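PDB 4LXR: protein spaetzle C-106 from Drosophila melanogaster, which binds the Toll receptor as a disulfide-linked homodimeric cytokine, switching on Toll signalling in antifungal defence and in dorsal-ventral patterning of the embryo. Local coordinates for residues D55-F60 against Y64-K69. Residues are numbered along the deposited sequence; the frame is centred on the assembly and turned at random.
Sequences DFAANF and YNPICK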
ATOM      1  N   ASP C  55       1.785  -6.612  25.465  1.00 29.18           N
ATOM      2  CA  ASP C  55       2.736  -6.097  26.446  1.00 24.62           C
ATOM      3  C   ASP C  55       3.440  -4.910  25.784  1.00 27.64           C
ATOM      4  O   ASP C  55       3.311  -4.727  24.580  1.00 20.98           O
ATOM      5  CB  ASP C  55       3.740  -7.194  26.823  1.00 27.09           C
ATOM      6  CG  ASP C  55       4.458  -6.926  28.154  1.00 34.14           C
ATOM      7  OD1 ASP C  55       4.364  -5.801  28.713  1.00 32.33           O
ATOM      8  OD2 ASP C  55       5.144  -7.859  28.631  1.00 27.75           O
ATOM      9  N   PHE C  56       4.157  -4.098  26.561  1.00 24.76           N
ATOM     10  CA  PHE C  56       4.916  -2.962  26.016  1.00 28.25           C
ATOM     11  C   PHE C  56       4.059  -2.035  25.166  1.00 28.57           C
ATOM     12  O   PHE C  56       4.545  -1.383  24.246  1.00 19.66           O
ATOM     13  CB  PHE C  56       6.129  -3.456  25.218  1.00 22.20           C
ATOM     14  CG  PHE C  56       6.938  -4.483  25.960  1.00 25.24           C
ATOM     15  CD1 PHE C  56       7.661  -4.122  27.093  1.00 26.16           C
ATOM     16  CD2 PHE C  56       6.941  -5.808  25.556  1.00 28.49           C
ATOM     17  CE1 PHE C  56       8.379  -5.058  27.800  1.00 28.85           C
ATOM     18  CE2 PHE C  56       7.658  -6.749  26.256  1.00 32.38           C
ATOM     19  CZ  PHE C  56       8.385  -6.377  27.382  1.00 33.58           C
ATOM     20  N   ALA C  57       2.780  -1.960  25.493  1.00 20.59           N
ATOM     21  CA  ALA C  57       1.842  -1.228  24.642  1.00 23.22           C
ATOM     22  C   ALA C  57       1.099  -0.143  25.415  1.00 25.93           C
ATOM     23  O   ALA C  57      -0.049   0.148  25.112  1.00 26.88           O
ATOM     24  CB  ALA C  57       0.856  -2.197  23.992  1.00 19.75           C
ATOM     25  N   ALA C  58       1.772   0.456  26.399  1.00 18.75           N
ATOM     26  CA  ALA C  58       1.176   1.487  27.247  1.00 20.35           C
ATOM     27  C   ALA C  58       1.340   2.924  26.707  1.00 24.14           C
ATOM     28  O   ALA C  58       0.891   3.876  27.343  1.00 27.38           O
ATOM     29  CB  ALA C  58       1.738   1.388  28.654  1.00 19.15           C
ATOM     30  N   ASN C  59       2.007   3.071  25.564  1.00 21.18           N
ATOM     31  CA  ASN C  59       2.182   4.368  24.897  1.00 24.76           C
ATOM     32  C   ASN C  59       1.668   4.361  23.442  1.00 24.17           C
ATOM     33  O   ASN C  59       2.383   4.720  22.513  1.00 17.74           O
ATOM     34  CB  ASN C  59       3.659   4.831  24.937  1.00 15.93           C
ATOM     35  CG  ASN C  59       3.852   6.241  24.368  1.00 13.57           C
ATOM     36  OD1 ASN C  59       2.901   7.023  24.321  1.00 15.39           O
ATOM     37  ND2 ASN C  59       5.093   6.577  23.943  1.00 12.67           N
ATOM     38  N   PHE C  60       0.422   3.943  23.261  1.00 23.37           N
ATOM     39  CA  PHE C  60      -0.277   4.095  21.992  1.00 25.99           C
ATOM     40  C   PHE C  60      -1.515   4.933  22.301  1.00 28.29           C
ATOM     41  O   PHE C  60      -1.934   4.984  23.461  1.00 26.96           O
ATOM     42  CB  PHE C  60      -0.656   2.725  21.378  1.00 19.81           C
ATOM     43  CG  PHE C  60       0.529   1.965  20.793  1.00 18.46           C
ATOM     44  CD1 PHE C  60       1.047   2.306  19.547  1.00 16.47           C
ATOM     45  CD2 PHE C  60       1.112   0.919  21.487  1.00 19.72           C
ATOM     46  CE1 PHE C  60       2.129   1.615  19.008  1.00 18.33           C
ATOM     47  CE2 PHE C  60       2.214   0.223  20.963  1.00 18.66           C
ATOM     48  CZ  PHE C  60       2.717   0.568  19.722  1.00 15.64           C
ATOM     49  N   TYR C  64      -6.315   2.819  19.917  1.00 33.91           N
ATOM     50  CA  TYR C  64      -5.608   1.708  19.262  1.00 33.83           C
ATOM     51  C   TYR C  64      -5.965   0.346  19.860  1.00 34.18           C
ATOM     52  O   TYR C  64      -5.835  -0.669  19.184  1.00 33.40           O
ATOM     53  CB  TYR C  64      -4.087   1.886  19.266  1.00 26.64           C
ATOM     54  CG  TYR C  64      -3.543   2.850  18.238  1.00 25.50           C
ATOM     55  CD1 TYR C  64      -4.341   3.848  17.681  1.00 29.84           C
ATOM     56  CD2 TYR C  64      -2.226   2.753  17.817  1.00 22.32           C
ATOM     57  CE1 TYR C  64      -3.832   4.733  16.756  1.00 22.94           C
ATOM     58  CE2 TYR C  64      -1.714   3.617  16.888  1.00 23.88           C
ATOM     59  CZ  TYR C  64      -2.515   4.605  16.361  1.00 27.15           C
ATOM     60  OH  TYR C  64      -1.979   5.473  15.453  1.00 27.00           O
ATOM     61  N   ASN C  65      -6.413   0.341  21.118  1.00 31.45           N
ATOM     62  CA  ASN C  65      -6.801  -0.881  21.827  1.00 35.17           C
ATOM     63  C   ASN C  65      -5.993  -2.126  21.448  1.00 38.82           C
ATOM     64  O   ASN C  65      -6.545  -3.074  20.893  1.00 36.67           O
ATOM     65  CB  ASN C  65      -8.294  -1.164  21.634  1.00 40.08           C
ATOM     66  CG  ASN C  65      -8.807  -2.215  22.597  1.00 60.69           C
ATOM     67  OD1 ASN C  65      -9.751  -2.954  22.295  1.00 70.07           O
ATOM     68  ND2 ASN C  65      -8.172  -2.300  23.766  1.00 56.70           N
ATOM     69  N   PRO C  66      -4.680  -2.127  21.740  1.00 30.16           N
ATOM     70  CA  PRO C  66      -3.850  -3.228  21.245  1.00 34.55           C
ATOM     71  C   PRO C  66      -4.259  -4.599  21.795  1.00 39.35           C
ATOM     72  O   PRO C  66      -4.497  -4.739  22.992  1.00 47.88           O
ATOM     73  CB  PRO C  66      -2.451  -2.832  21.705  1.00 32.58           C
ATOM     74  CG  PRO C  66      -2.520  -1.317  21.791  1.00 31.70           C
ATOM     75  CD  PRO C  66      -3.873  -1.085  22.386  1.00 30.33           C
ATOM     76  N   ILE C  67      -4.365  -5.586  20.909  1.00 46.92           N
ATOM     77  CA  ILE C  67      -4.810  -6.931  21.274  1.00 44.09           C
ATOM     78  C   ILE C  67      -3.960  -7.985  20.568  1.00 42.35           C
ATOM     79  O   ILE C  67      -3.582  -7.812  19.412  1.00 44.30           O
ATOM     80  CB  ILE C  67      -6.301  -7.161  20.885  1.00 58.17           C
ATOM     81  CG1 ILE C  67      -7.208  -6.158  21.594  1.00 54.83           C
ATOM     82  CG2 ILE C  67      -6.750  -8.563  21.261  1.00 59.58           C
ATOM     83  CD1 ILE C  67      -7.249  -6.339  23.096  1.00 45.62           C
ATOM     84  N   CYS C  68      -3.658  -9.076  21.257  1.00 41.37           N
ATOM     85  CA  CYS C  68      -2.908 -10.153  20.643  1.00 36.22           C
ATOM     86  C   CYS C  68      -3.846 -10.995  19.776  1.00 47.85           C
ATOM     87  O   CYS C  68      -4.917 -11.413  20.218  1.00 53.54           O
ATOM     88  CB  CYS C  68      -2.207 -10.986  21.717  1.00 34.84           C
ATOM     89  SG  CYS C  68      -0.798 -10.095  22.489  1.00 36.82           S
ATOM     90  N   LYS C  69      -3.447 -11.220  18.529  1.00 39.89           N
ATOM     91  CA  LYS C  69      -4.253 -11.985  17.590  1.00 48.33           C
ATOM     92  C   LYS C  69      -3.503 -13.183  17.037  1.00 43.57           C
ATOM     93  O   LYS C  69      -2.294 -13.122  16.793  1.00 43.93           O
ATOM     94  CB  LYS C  69      -4.703 -11.101  16.428  1.00 49.15           C
ATOM     95  CG  LYS C  69      -5.545  -9.925  16.865  1.00 56.63           C
ATOM     96  CD  LYS C  69      -6.809 -10.394  17.560  1.00 60.01           C
ATOM     97  CE  LYS C  69      -8.027  -9.901  16.820  1.00 63.75           C
ATOM     98  NZ  LYS C  69      -7.890  -8.441  16.561  1.00 68.61           N
TER
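F60, P66 and Y64 bury most of the surface where a loop of the Spaetzle cystine-knot fold, residues 55-60, turns back beside the segment 64-69 that leads into strand 67-73. No hydrogen bond links the two segments, and the contact illustrates how a loop can pack on a following segment through apolar side chains while its polar groups bond elsewhere. Two neighbours reach the F60 ring from the same side of its plane: Y64 CD2 lies 3.7 Å from F60 CD1, and P66 CG lies 4.3 Å from F60 CD2. In both F60 and Y64 the ring is carried opposite the carbonyl carbon and beside the backbone N (chi1 -74° and -78°), which turns the two side chains across each other at about a right angle, and the rings meet obliquely through F60 CD1 and Y64 CD2. The in-plane edge of the F60 ring meets A57 CA, within its own segment. L103 also packs on F60 and P66, and the disulfide between C68 and C10 ties the start of the strand to the N-terminal part of the chain.

The loop also takes part in the complex. D55 OD1 forms a salt bridge with R155 of the Toll chain and accepts a hydrogen bond from F56 N at 2.8 Å, bent to 137° and arriving on the anti side, tilted out of the carboxylate plane. R277 of the Toll chain donates to F60 O, and N59 ND2 of the second subunit to N59 O. Three residues before F60, A57 CB rests against the proline ring, equally near P66 CB and P66 CG at 4.1 Å.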